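Local coordinates for DNA gyrase, B subunit, truncated (Myxococcus xanthus, PDB 3CWV), which probably takes part, as a gyrase B subunit, in the ATP-dependent breakage, passage and rejoining of double-stranded DNA, at residues Leu34-Leu38 with Met101-Ser105; Trp212-Thr217 with Leu300-Val304; Pro221-Pro225 with Glu346-Thr350; Glu226-Phe230 with Cys241-Trp245; Gly236-Ala242 with Ile303-Pro309. All coordinates share one frame; numbering follows the deposited sequence.

In the fold
Contact 1 stands apart: it packs two helices beside the eight-stranded sheet of the N-terminal half, the part that binds ATP in gyrase relatives. Centre to centre, it lies about 23 Å from contact 5 and about 42 Å from contact 3. The other four contacts gather around the second, five-stranded sheet, consistent with the transducer domain of type II topoisomerases. Contacts 4 and 5 pair strand 237-245 with its two neighbours and share C241 and A242. Contact 2, its centre about 7 Å from that of contact 4, lays helix 208-217 on strand 300-307. Contact 3, about 10 Å from contact 4 between centres, ties two loops together at one end of this sheet, where H224 NE2 meets W245 N.

Contact 1. Residues Leu34-Leu38 with Met101-Ser105; sequences LVYFL and MLVVS
The flat ring of F37 is the main bump of this contact, and it fits a hollow formed by M101, V104 and S105. M101 covers one face, its CB 3.4 Å from F37 CG in a CH-pi contact. Bends at chi2 (-70°) and chi3 (-77°) arch the methionine chain above that face and bring CE back to F37 CZ at 3.9 Å, while SD stands 5.2 Å from the centroid of the F37 ring, a distant Met-aromatic contact. A flexible thioether suits this task because it can follow the contour of a ring. V104 CG1 lies 3.8 Å from F37 CE2. Helix 28-47, which carries L34 to L38, here meets the start of helix 102-107 in what is consistent with the GHKL-type ATPase fold of gyrase B, and L34 and L38 also press on strand 151-159. S105, small enough for the helices to come close, puts OG at the edge of the F37 ring and donates from OG to L34 O at 2.7 Å, in the carbonyl plane and on a lone pair. Farther along, L38 CD2 and L102 CD1 meet at 3.8 Å. A water bridges the backbones, giving a proton to F37 O and accepting one from M101 N.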
# COMPACT_ATOMS: atom_id res chain seq x y z
N LEU A 34 7.63 8.44 -7.79
CA LEU A 34 7.78 9.52 -6.84
C LEU A 34 6.53 9.69 -6.00
O LEU A 34 6.60 9.96 -4.79
CB LEU A 34 8.11 10.84 -7.57
CG LEU A 34 9.34 10.85 -8.49
CD1 LEU A 34 9.48 12.30 -8.98
CD2 LEU A 34 10.63 10.41 -7.78
N VAL A 35 5.38 9.55 -6.64
CA VAL A 35 4.10 9.61 -5.93
C VAL A 35 3.87 8.37 -5.08
O VAL A 35 3.40 8.48 -3.93
CB VAL A 35 2.91 9.73 -6.92
CG1 VAL A 35 1.61 9.87 -6.13
CG2 VAL A 35 3.10 10.96 -7.80
N TYR A 36 4.18 7.20 -5.63
CA TYR A 36 3.99 5.94 -4.89
C TYR A 36 4.85 5.93 -3.61
O TYR A 36 4.41 5.40 -2.58
CB TYR A 36 4.36 4.72 -5.75
CG TYR A 36 3.51 4.56 -7.01
CD1 TYR A 36 2.21 5.06 -7.10
CD2 TYR A 36 4.02 3.87 -8.12
CE1 TYR A 36 1.44 4.89 -8.28
CE2 TYR A 36 3.28 3.71 -9.29
CZ TYR A 36 2.00 4.21 -9.35
OH TYR A 36 1.28 4.05 -10.50
N PHE A 37 6.05 6.52 -3.67
CA PHE A 37 6.90 6.61 -2.46
C PHE A 37 6.19 7.41 -1.35
O PHE A 37 6.25 7.06 -0.16
CB PHE A 37 8.28 7.24 -2.74
CG PHE A 37 9.16 6.45 -3.73
CD1 PHE A 37 9.04 5.08 -3.87
CD2 PHE A 37 10.15 7.12 -4.45
CE1 PHE A 37 9.90 4.36 -4.76
CE2 PHE A 37 11.00 6.43 -5.33
CZ PHE A 37 10.87 5.05 -5.48
N LEU A 38 5.57 8.53 -1.73
CA LEU A 38 4.75 9.30 -0.75
C LEU A 38 3.58 8.50 -0.17
O LEU A 38 3.38 8.46 1.06
CB LEU A 38 4.25 10.63 -1.35
CG LEU A 38 5.10 11.87 -1.16
CD1 LEU A 38 4.47 13.01 -1.95
CD2 LEU A 38 5.22 12.27 0.35
N MET A 101 11.19 5.89 1.18
CA MET A 101 11.82 6.48 0.03
C MET A 101 11.40 7.95 -0.10
O MET A 101 11.55 8.56 -1.16
CB MET A 101 11.43 5.71 -1.25
CG MET A 101 11.80 4.19 -1.22
SD MET A 101 13.58 4.00 -1.32
CE MET A 101 13.87 4.29 -3.06
N LEU A 102 10.87 8.54 0.97
CA LEU A 102 10.60 9.98 0.93
C LEU A 102 11.73 10.87 0.38
O LEU A 102 11.46 11.80 -0.41
CB LEU A 102 10.14 10.51 2.33
CG LEU A 102 9.94 12.01 2.49
CD1 LEU A 102 8.82 12.53 1.57
CD2 LEU A 102 9.68 12.35 4.01
N VAL A 103 12.96 10.66 0.83
CA VAL A 103 14.05 11.53 0.42
C VAL A 103 14.29 11.44 -1.10
O VAL A 103 14.77 12.39 -1.68
CB VAL A 103 15.37 11.22 1.15
CG1 VAL A 103 15.99 9.88 0.73
CG2 VAL A 103 16.42 12.37 0.89
N VAL A 104 13.92 10.33 -1.71
CA VAL A 104 14.06 10.23 -3.19
C VAL A 104 13.08 11.17 -3.89
O VAL A 104 13.46 11.87 -4.80
CB VAL A 104 13.87 8.79 -3.67
CG1 VAL A 104 14.03 8.68 -5.23
CG2 VAL A 104 14.89 7.92 -2.99
N SER A 105 11.82 11.18 -3.45
CA SER A 105 10.83 12.08 -4.04
C SER A 105 11.26 13.52 -3.88
O SER A 105 11.15 14.32 -4.81
CB SER A 105 9.45 11.85 -3.46
OG SER A 105 9.04 10.52 -3.71
O HOH W 1 8.40 5.23 0.69

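Contact 2. Residues Trp212-Thr217 with Leu300-Val304; sequences WAHVLT and LTAIV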
# COMPACT_ATOMS: atom_id res chain seq x y z
N TRP A 212 -13.13 -4.76 -1.01
CA TRP A 212 -12.50 -4.55 -2.30
C TRP A 212 -12.79 -5.69 -3.27
O TRP A 212 -12.97 -5.45 -4.47
CB TRP A 212 -10.97 -4.41 -2.12
CG TRP A 212 -10.18 -4.01 -3.36
CD1 TRP A 212 -10.66 -3.36 -4.46
CD2 TRP A 212 -8.76 -4.18 -3.58
NE1 TRP A 212 -9.64 -3.15 -5.37
CE2 TRP A 212 -8.47 -3.64 -4.85
CE3 TRP A 212 -7.72 -4.74 -2.82
CZ2 TRP A 212 -7.18 -3.65 -5.39
CZ3 TRP A 212 -6.44 -4.75 -3.35
CH2 TRP A 212 -6.18 -4.20 -4.63
N ALA A 213 -12.79 -6.92 -2.77
CA ALA A 213 -13.08 -8.08 -3.60
C ALA A 213 -14.51 -8.00 -4.16
O ALA A 213 -14.75 -8.32 -5.34
CB ALA A 213 -12.87 -9.38 -2.82
N HIS A 214 -15.45 -7.57 -3.32
CA HIS A 214 -16.83 -7.35 -3.75
C HIS A 214 -16.85 -6.37 -4.91
O HIS A 214 -17.48 -6.62 -5.94
CB HIS A 214 -17.70 -6.79 -2.63
CG HIS A 214 -18.96 -6.14 -3.14
ND1 HIS A 214 -20.08 -6.86 -3.51
CD2 HIS A 214 -19.24 -4.84 -3.42
CE1 HIS A 214 -21.00 -6.03 -3.96
NE2 HIS A 214 -20.52 -4.80 -3.92
N VAL A 215 -16.18 -5.23 -4.72
CA VAL A 215 -16.05 -4.22 -5.76
C VAL A 215 -15.55 -4.82 -7.06
O VAL A 215 -16.17 -4.60 -8.12
CB VAL A 215 -15.12 -3.06 -5.33
CG1 VAL A 215 -14.77 -2.16 -6.51
CG2 VAL A 215 -15.77 -2.24 -4.23
N LEU A 216 -14.44 -5.56 -6.99
CA LEU A 216 -13.80 -6.13 -8.18
C LEU A 216 -14.66 -7.14 -8.91
O LEU A 216 -14.42 -7.42 -10.08
CB LEU A 216 -12.47 -6.80 -7.81
CG LEU A 216 -11.33 -5.88 -7.35
CD1 LEU A 216 -10.37 -6.68 -6.48
CD2 LEU A 216 -10.63 -5.28 -8.57
N THR A 217 -15.64 -7.70 -8.21
CA THR A 217 -16.54 -8.70 -8.80
C THR A 217 -17.98 -8.22 -9.01
O THR A 217 -18.83 -8.99 -9.48
CB THR A 217 -16.57 -10.00 -7.95
OG1 THR A 217 -16.92 -9.70 -6.60
CG2 THR A 217 -15.22 -10.70 -7.98
N LEU A 300 -12.50 -17.55 -9.36
CA LEU A 300 -12.06 -16.95 -8.09
C LEU A 300 -11.36 -15.60 -8.25
O LEU A 300 -10.41 -15.46 -9.03
CB LEU A 300 -11.11 -17.90 -7.34
CG LEU A 300 -10.56 -17.42 -5.98
CD1 LEU A 300 -11.69 -17.03 -5.03
CD2 LEU A 300 -9.66 -18.46 -5.34
N THR A 301 -11.83 -14.61 -7.50
CA THR A 301 -11.08 -13.40 -7.25
C THR A 301 -10.60 -13.51 -5.79
O THR A 301 -11.41 -13.57 -4.86
CB THR A 301 -11.92 -12.12 -7.46
OG1 THR A 301 -12.39 -12.06 -8.82
CG2 THR A 301 -11.11 -10.83 -7.16
N ALA A 302 -9.28 -13.59 -5.61
CA ALA A 302 -8.68 -13.75 -4.28
C ALA A 302 -7.62 -12.67 -4.04
O ALA A 302 -6.87 -12.28 -4.95
CB ALA A 302 -8.07 -15.15 -4.13
N ILE A 303 -7.59 -12.15 -2.82
CA ILE A 303 -6.63 -11.14 -2.43
C ILE A 303 -5.99 -11.58 -1.12
O ILE A 303 -6.70 -11.96 -0.18
CB ILE A 303 -7.30 -9.75 -2.23
CG1 ILE A 303 -8.12 -9.34 -3.46
CG2 ILE A 303 -6.23 -8.68 -1.89
CD1 ILE A 303 -9.04 -8.18 -3.22
N VAL A 304 -4.65 -11.55 -1.07
CA VAL A 304 -3.90 -11.95 0.12
C VAL A 304 -2.84 -10.87 0.45
O VAL A 304 -1.96 -10.62 -0.35
CB VAL A 304 -3.16 -13.30 -0.12
CG1 VAL A 304 -2.33 -13.66 1.12
CG2 VAL A 304 -4.16 -14.45 -0.50
O HOH W 2 -12.11 -10.00 -10.40
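I303 holds CG1 anti to its carbonyl carbon (chi1 -54°) and continues extended through chi2, which drives CD1 out from strand 300-307 into a hollow of helix 208-217. W212 turns its indole to the same spot, with CG anti to the backbone N (chi1 -173°). The I303 methyl CD1 then meets three side chains at once: W212 CE3 at 3.7 Å, L216 CD1 at 3.8 Å and A213 CB at 4.0 Å. The long, unbranched end of isoleucine suits this reach, and the small A213 leaves room for it. L216 CD1 also rests over one face of the W212 ring, 3.7 Å above its plane, so the two helix residues wall the hollow together. One turn on from A213, T217 slides past T301 in the opposite sense, bringing the methyl T217 CG2 within 3.3 Å of T301 OG1. The hydroxyl T217 OG1 turns back toward its own helix and bonds to Q222 NE2, while T301 OG1 lies 2.6 Å from a water that also makes a weak bond to L216 O. Helix and strand run roughly antiparallel, their short axes 149° apart and 8.9 Å at closest approach: a helix laid against a beta sheet, consistent with the S5-type alpha/beta fold of the gyrase B transducer domain.

Contact 3. Residues Pro221-Pro225 with Glu346-Thr350; sequences PQLHP and EHPVT
H347 ND1, on the imidazole whose CE1, next to ND1, meets H224, accepts from V349 N at 3.1 Å with an almost straight N-H line (166°), although the donor is tilted from the ring plane. This is a capping bond: H347 opens the type I beta turn to T350 that leads into helix 350-354, and P348, with its fixed phi, suits the corner. The bond, together with P348 CD over one face, limits the rotation of the H347 ring and presents its edge to the face of H224 in a T-shaped stack, with CE1 of H347 3.5 Å from CG of H224 and ring planes at 67°. H224 is itself held at both nitrogens, ND1 by E226 O and NE2 by W245 N, a pattern that is probably that of a neutral ring. Its CG sits between the backbone N and carbonyl carbon (chi1 49°), which stands the ring up against H347. A leucine here would probably leave W245 N and E226 O without their mates and H347 without an aromatic face to abut. The loop after helix 208-217 is thus joined to the turn between helices 328-345 and 350-354. Beside the rings, P348 CB lies 3.9 Å from L223 O, and L223 CD1 meets V349 CG2 at 4.1 Å.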
# COMPACT_ATOMS: atom_id res chain seq x y z
N PRO A 221 -21.26 -12.67 -12.03
CA PRO A 221 -22.27 -13.39 -11.26
C PRO A 221 -21.70 -14.09 -10.03
O PRO A 221 -21.15 -15.20 -10.13
CB PRO A 221 -22.85 -14.39 -12.28
CG PRO A 221 -22.01 -14.26 -13.53
CD PRO A 221 -20.81 -13.43 -13.20
N GLN A 222 -21.84 -13.46 -8.87
CA GLN A 222 -21.27 -13.98 -7.62
C GLN A 222 -22.00 -15.23 -7.13
O GLN A 222 -23.23 -15.25 -7.06
CB GLN A 222 -21.29 -12.88 -6.55
CG GLN A 222 -20.28 -11.75 -6.80
CD GLN A 222 -20.54 -10.52 -5.97
OE1 GLN A 222 -21.59 -10.38 -5.34
NE2 GLN A 222 -19.57 -9.59 -5.96
N LEU A 223 -21.24 -16.27 -6.76
CA LEU A 223 -21.80 -17.54 -6.30
C LEU A 223 -22.19 -17.52 -4.82
O LEU A 223 -22.78 -18.48 -4.31
CB LEU A 223 -20.84 -18.70 -6.57
CG LEU A 223 -20.56 -19.02 -8.04
CD1 LEU A 223 -19.61 -20.19 -8.14
CD2 LEU A 223 -21.85 -19.32 -8.78
N HIS A 224 -21.82 -16.45 -4.14
CA HIS A 224 -22.17 -16.25 -2.75
C HIS A 224 -22.17 -14.74 -2.50
O HIS A 224 -21.42 -14.02 -3.16
CB HIS A 224 -21.21 -17.02 -1.82
CG HIS A 224 -19.75 -16.81 -2.14
ND1 HIS A 224 -18.94 -15.99 -1.38
CD2 HIS A 224 -18.96 -17.33 -3.10
CE1 HIS A 224 -17.72 -16.00 -1.87
NE2 HIS A 224 -17.70 -16.81 -2.91
N PRO A 225 -23.03 -14.26 -1.59
CA PRO A 225 -23.25 -12.82 -1.41
C PRO A 225 -22.20 -12.08 -0.59
O PRO A 225 -22.23 -10.85 -0.55
CB PRO A 225 -24.60 -12.77 -0.68
CG PRO A 225 -24.61 -14.03 0.12
CD PRO A 225 -23.91 -15.05 -0.71
N GLU A 346 -21.31 -25.45 5.45
CA GLU A 346 -22.61 -24.88 5.09
C GLU A 346 -22.51 -23.65 4.18
O GLU A 346 -23.44 -22.84 4.12
CB GLU A 346 -23.39 -24.53 6.36
CG GLU A 346 -23.83 -25.74 7.17
CD GLU A 346 -24.76 -26.66 6.40
OE1 GLU A 346 -25.86 -26.21 5.99
OE2 GLU A 346 -24.40 -27.85 6.22
N HIS A 347 -21.39 -23.53 3.46
CA HIS A 347 -21.16 -22.41 2.54
C HIS A 347 -21.74 -22.74 1.17
O HIS A 347 -21.56 -23.86 0.69
CB HIS A 347 -19.66 -22.13 2.38
CG HIS A 347 -19.35 -20.81 1.74
ND1 HIS A 347 -19.30 -20.64 0.37
CD2 HIS A 347 -19.08 -19.60 2.28
CE1 HIS A 347 -19.01 -19.38 0.10
NE2 HIS A 347 -18.88 -18.73 1.24
N PRO A 348 -22.44 -21.77 0.55
CA PRO A 348 -23.08 -21.97 -0.75
C PRO A 348 -22.18 -22.54 -1.85
O PRO A 348 -22.66 -23.28 -2.69
CB PRO A 348 -23.54 -20.55 -1.12
CG PRO A 348 -23.78 -19.90 0.16
CD PRO A 348 -22.70 -20.42 1.08
N VAL A 349 -20.89 -22.21 -1.82
CA VAL A 349 -20.00 -22.55 -2.94
C VAL A 349 -19.43 -23.99 -2.94
O VAL A 349 -19.04 -24.51 -3.98
CB VAL A 349 -18.82 -21.53 -3.02
CG1 VAL A 349 -17.67 -21.94 -2.08
CG2 VAL A 349 -18.32 -21.39 -4.47
N THR A 350 -19.40 -24.61 -1.77
CA THR A 350 -18.64 -25.86 -1.56
C THR A 350 -19.03 -27.04 -2.46
O THR A 350 -18.16 -27.64 -3.10
CB THR A 350 -18.68 -26.27 -0.09
OG1 THR A 350 -18.53 -25.11 0.73
CG2 THR A 350 -17.58 -27.30 0.23

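Contact 4. Residues Glu226-Phe230 with Cys241-Trp245; sequences EPVVF and CALQW
The F230 ring has C241 SG at its edge, near its plane, and stacks edge-to-face with F340, while L243 CD1 reaches F230 CE2 obliquely at 4.5 Å. At the other end of the pairing, W245 receives V228 CG2 at its indole edge, 4.4 Å from CZ3. Between these rings the backbones form an antiparallel hairpin pairing. V228 and L243 make a hydrogen-bonded pair, V228 N to L243 O and L243 N to V228 O, each 2.8 Å long. F230 and C241 make the next one, and V229 with A242 is the non-hydrogen-bonded pair between them, closed by CA-H...O contacts such as A242 CA to V228 O at 3.2 Å. Beta-branched valines suit such extended chain.

A proline is tolerated at P227 because no N-H is needed toward strand 237-245; its CG lies 3.4 Å from Q244 OE1. The Q244 chain, bent at chi2 (66°), swings its amide back so that NE2 donates to W245 O at 3.0 Å and also to H224 O. W245 O lies in the Q244 amide plane, but NE2 stands above the W245 carbonyl plane, not on a lone pair. An alanine here would probably leave both carbonyls without this donor and open a gap beside the P227 ring.

Helix 328-345 covers V228, F230 and L243 on one face of the sheet. V229 and A242 point from the opposite face to helix 208-217, and strand 300-307 flanks strand 237-245 on its other side.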
# COMPACT_ATOMS: atom_id res chain seq x y z
N GLU A 226 -21.32 -12.82 0.09
CA GLU A 226 -20.29 -12.19 0.90
C GLU A 226 -18.97 -12.94 0.70
O GLU A 226 -18.95 -14.18 0.66
CB GLU A 226 -20.72 -12.18 2.38
CG GLU A 226 -20.33 -10.93 3.15
CD GLU A 226 -20.96 -9.65 2.59
OE1 GLU A 226 -22.18 -9.65 2.29
OE2 GLU A 226 -20.24 -8.64 2.47
N PRO A 227 -17.86 -12.18 0.53
CA PRO A 227 -16.60 -12.88 0.33
C PRO A 227 -16.22 -13.69 1.56
O PRO A 227 -16.64 -13.36 2.69
CB PRO A 227 -15.59 -11.73 0.09
CG PRO A 227 -16.45 -10.60 -0.43
CD PRO A 227 -17.69 -10.72 0.44
N VAL A 228 -15.45 -14.74 1.35
CA VAL A 228 -14.82 -15.44 2.47
C VAL A 228 -13.64 -14.58 2.95
O VAL A 228 -12.83 -14.17 2.14
CB VAL A 228 -14.30 -16.83 2.07
CG1 VAL A 228 -13.62 -17.50 3.27
CG2 VAL A 228 -15.43 -17.69 1.54
N VAL A 229 -13.55 -14.32 4.25
CA VAL A 229 -12.54 -13.39 4.76
C VAL A 229 -11.80 -13.95 5.96
O VAL A 229 -12.37 -14.70 6.76
CB VAL A 229 -13.15 -12.01 5.15
CG1 VAL A 229 -13.96 -11.46 4.01
CG2 VAL A 229 -14.03 -12.12 6.38
N PHE A 230 -10.53 -13.59 6.08
CA PHE A 230 -9.71 -13.89 7.27
C PHE A 230 -8.88 -12.67 7.61
O PHE A 230 -8.51 -11.89 6.72
CB PHE A 230 -8.80 -15.08 7.01
CG PHE A 230 -9.53 -16.34 6.65
CD1 PHE A 230 -10.23 -17.05 7.62
CD2 PHE A 230 -9.52 -16.81 5.35
CE1 PHE A 230 -10.91 -18.21 7.29
CE2 PHE A 230 -10.20 -17.97 5.02
CZ PHE A 230 -10.89 -18.67 5.99
N CYS A 241 -7.10 -11.65 4.14
CA CYS A 241 -7.38 -12.43 2.96
C CYS A 241 -8.87 -12.32 2.61
O CYS A 241 -9.72 -12.24 3.50
CB CYS A 241 -6.97 -13.88 3.25
SG CYS A 241 -7.36 -14.99 1.97
N ALA A 242 -9.18 -12.29 1.32
CA ALA A 242 -10.59 -12.35 0.85
C ALA A 242 -10.68 -13.25 -0.37
O ALA A 242 -9.84 -13.17 -1.26
CB ALA A 242 -11.10 -10.96 0.51
N LEU A 243 -11.72 -14.08 -0.43
CA LEU A 243 -11.95 -14.94 -1.59
C LEU A 243 -13.41 -14.81 -2.07
O LEU A 243 -14.34 -14.85 -1.27
CB LEU A 243 -11.62 -16.41 -1.28
CG LEU A 243 -10.20 -16.75 -0.80
CD1 LEU A 243 -10.16 -16.80 0.72
CD2 LEU A 243 -9.78 -18.10 -1.36
N GLN A 244 -13.59 -14.71 -3.37
CA GLN A 244 -14.91 -14.50 -3.94
C GLN A 244 -15.00 -15.24 -5.26
O GLN A 244 -14.27 -14.93 -6.20
CB GLN A 244 -15.16 -12.99 -4.17
CG GLN A 244 -16.50 -12.70 -4.86
CD GLN A 244 -17.68 -13.07 -3.98
OE1 GLN A 244 -17.85 -12.50 -2.91
NE2 GLN A 244 -18.46 -14.05 -4.41
N TRP A 245 -15.90 -16.23 -5.31
CA TRP A 245 -16.16 -17.01 -6.51
C TRP A 245 -17.36 -16.45 -7.26
O TRP A 245 -18.34 -16.02 -6.65
CB TRP A 245 -16.43 -18.47 -6.16
CG TRP A 245 -15.20 -19.27 -5.87
CD1 TRP A 245 -14.41 -19.92 -6.78
CD2 TRP A 245 -14.63 -19.52 -4.59
NE1 TRP A 245 -13.39 -20.58 -6.14
CE2 TRP A 245 -13.50 -20.34 -4.79
CE3 TRP A 245 -14.97 -19.14 -3.29
CZ2 TRP A 245 -12.70 -20.77 -3.74
CZ3 TRP A 245 -14.17 -19.57 -2.24
CH2 TRP A 245 -13.05 -20.38 -2.48

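Contact 5. Residues Gly236-Ala242 with Ile303-Pro309; sequences GLRVQCA and IVAVSGP
V239 and C241 pack closely against V306 and V304 on one face of this antiparallel pairing, with V239 CG2 4.0 Å from V306 CG2 and C241 SG 4.1 Å from V304 CG2. The snug spot is V306 CG2, 3.5 Å from R238 O. Helix 267-284 covers C241, V304 and V306, and small or beta-branched apolar side chains suit a layer where a helix lies close on a sheet. Six backbone bonds join the strands. The straightest are the two between Q240 and A305, each 2.9 Å from N to O, with N-H...O angles of 170° and 172°. At A242 and I303 a like pair continues the run.

Looser is the strand end toward solvent, where exposed G236 approaches partly exposed P309, G236 O 4.0 Å from P309 CD; the positive phi of G236 favours glycine. On the V239 and V306 side, L237 CD2 sits where a CB of G308 would go, so glycine suits that place too.

Both faces are largely buried, and on the second A242 and I303 lie under helix 208-217. Its R238 end is polar. A water donates to Q240 OE1 at 2.6 Å and R238 O at 3.1 Å and lies 3.0 Å from S307 OG, with more acceptors in reach than protons. R238 runs extended (chi1 -179°), its guanidinium under Q240 NE2. Polar groups in such a place need partners: D231 serves the partly exposed guanidinium, and the water serves Q240 OE1 and R238 O.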
# COMPACT_ATOMS: atom_id res chain seq x y z
N GLY A 236 3.71 -11.09 14.95
CA GLY A 236 3.79 -9.66 14.66
C GLY A 236 3.36 -9.25 13.25
O GLY A 236 3.40 -8.05 12.91
N LEU A 237 2.93 -10.23 12.46
CA LEU A 237 2.60 -10.07 11.05
C LEU A 237 1.10 -10.22 10.87
O LEU A 237 0.54 -11.25 11.26
CB LEU A 237 3.28 -11.16 10.21
CG LEU A 237 4.81 -11.17 10.12
CD1 LEU A 237 5.26 -12.13 9.06
CD2 LEU A 237 5.33 -9.78 9.81
N ARG A 238 0.45 -9.23 10.26
CA ARG A 238 -0.98 -9.32 9.98
C ARG A 238 -1.25 -9.92 8.62
O ARG A 238 -0.67 -9.51 7.62
CB ARG A 238 -1.64 -7.96 10.12
CG ARG A 238 -3.14 -8.01 9.87
CD ARG A 238 -3.71 -6.59 9.83
NE ARG A 238 -5.17 -6.57 9.92
CZ ARG A 238 -5.91 -5.45 9.87
NH1 ARG A 238 -5.33 -4.26 9.72
NH2 ARG A 238 -7.23 -5.53 9.96
N VAL A 239 -2.15 -10.89 8.57
CA VAL A 239 -2.50 -11.52 7.31
C VAL A 239 -3.98 -11.26 7.10
O VAL A 239 -4.78 -11.53 7.99
CB VAL A 239 -2.23 -13.02 7.36
CG1 VAL A 239 -2.70 -13.71 6.07
CG2 VAL A 239 -0.73 -13.28 7.62
N GLN A 240 -4.31 -10.66 5.96
CA GLN A 240 -5.70 -10.35 5.61
C GLN A 240 -5.96 -11.00 4.26
O GLN A 240 -5.14 -10.91 3.35
CB GLN A 240 -5.92 -8.85 5.49
CG GLN A 240 -5.62 -8.05 6.75
CD GLN A 240 -5.54 -6.56 6.48
OE1 GLN A 240 -4.48 -6.03 6.11
NE2 GLN A 240 -6.67 -5.87 6.66
N CYS A 241 -7.10 -11.65 4.14
CA CYS A 241 -7.38 -12.43 2.96
C CYS A 241 -8.87 -12.32 2.61
O CYS A 241 -9.72 -12.24 3.50
CB CYS A 241 -6.97 -13.88 3.25
SG CYS A 241 -7.36 -14.99 1.97
N ALA A 242 -9.18 -12.29 1.32
CA ALA A 242 -10.59 -12.35 0.85
C ALA A 242 -10.68 -13.25 -0.37
O ALA A 242 -9.84 -13.17 -1.26
CB ALA A 242 -11.10 -10.96 0.51
N ILE A 303 -7.59 -12.15 -2.82
CA ILE A 303 -6.63 -11.14 -2.43
C ILE A 303 -5.99 -11.58 -1.12
O ILE A 303 -6.70 -11.96 -0.18
CB ILE A 303 -7.30 -9.75 -2.23
CG1 ILE A 303 -8.12 -9.34 -3.46
CG2 ILE A 303 -6.23 -8.68 -1.89
CD1 ILE A 303 -9.04 -8.18 -3.22
N VAL A 304 -4.65 -11.55 -1.07
CA VAL A 304 -3.90 -11.95 0.12
C VAL A 304 -2.84 -10.87 0.45
O VAL A 304 -1.96 -10.62 -0.35
CB VAL A 304 -3.16 -13.30 -0.12
CG1 VAL A 304 -2.33 -13.66 1.12
CG2 VAL A 304 -4.16 -14.45 -0.50
N ALA A 305 -2.95 -10.23 1.61
CA ALA A 305 -2.07 -9.12 1.97
C ALA A 305 -1.43 -9.41 3.33
O ALA A 305 -2.14 -9.68 4.30
CB ALA A 305 -2.87 -7.79 2.07
N VAL A 306 -0.10 -9.38 3.38
CA VAL A 306 0.58 -9.52 4.67
C VAL A 306 1.22 -8.19 4.99
O VAL A 306 1.57 -7.44 4.10
CB VAL A 306 1.59 -10.71 4.67
CG1 VAL A 306 2.70 -10.50 3.64
CG2 VAL A 306 2.17 -10.96 6.09
N SER A 307 1.31 -7.84 6.27
CA SER A 307 1.93 -6.58 6.59
C SER A 307 2.68 -6.77 7.91
O SER A 307 2.35 -7.69 8.66
CB SER A 307 0.86 -5.48 6.69
OG SER A 307 0.05 -5.64 7.86
N GLY A 308 3.67 -5.92 8.18
CA GLY A 308 4.45 -6.02 9.41
C GLY A 308 5.64 -5.07 9.33
O GLY A 308 5.79 -4.33 8.35
N PRO A 309 6.53 -5.11 10.35
CA PRO A 309 7.72 -4.25 10.30
C PRO A 309 8.46 -4.45 8.97
O PRO A 309 8.60 -5.61 8.53
CB PRO A 309 8.55 -4.76 11.49
CG PRO A 309 7.50 -5.30 12.47
CD PRO A 309 6.48 -5.96 11.56
O HOH W 3 -2.06 -7.06 6.30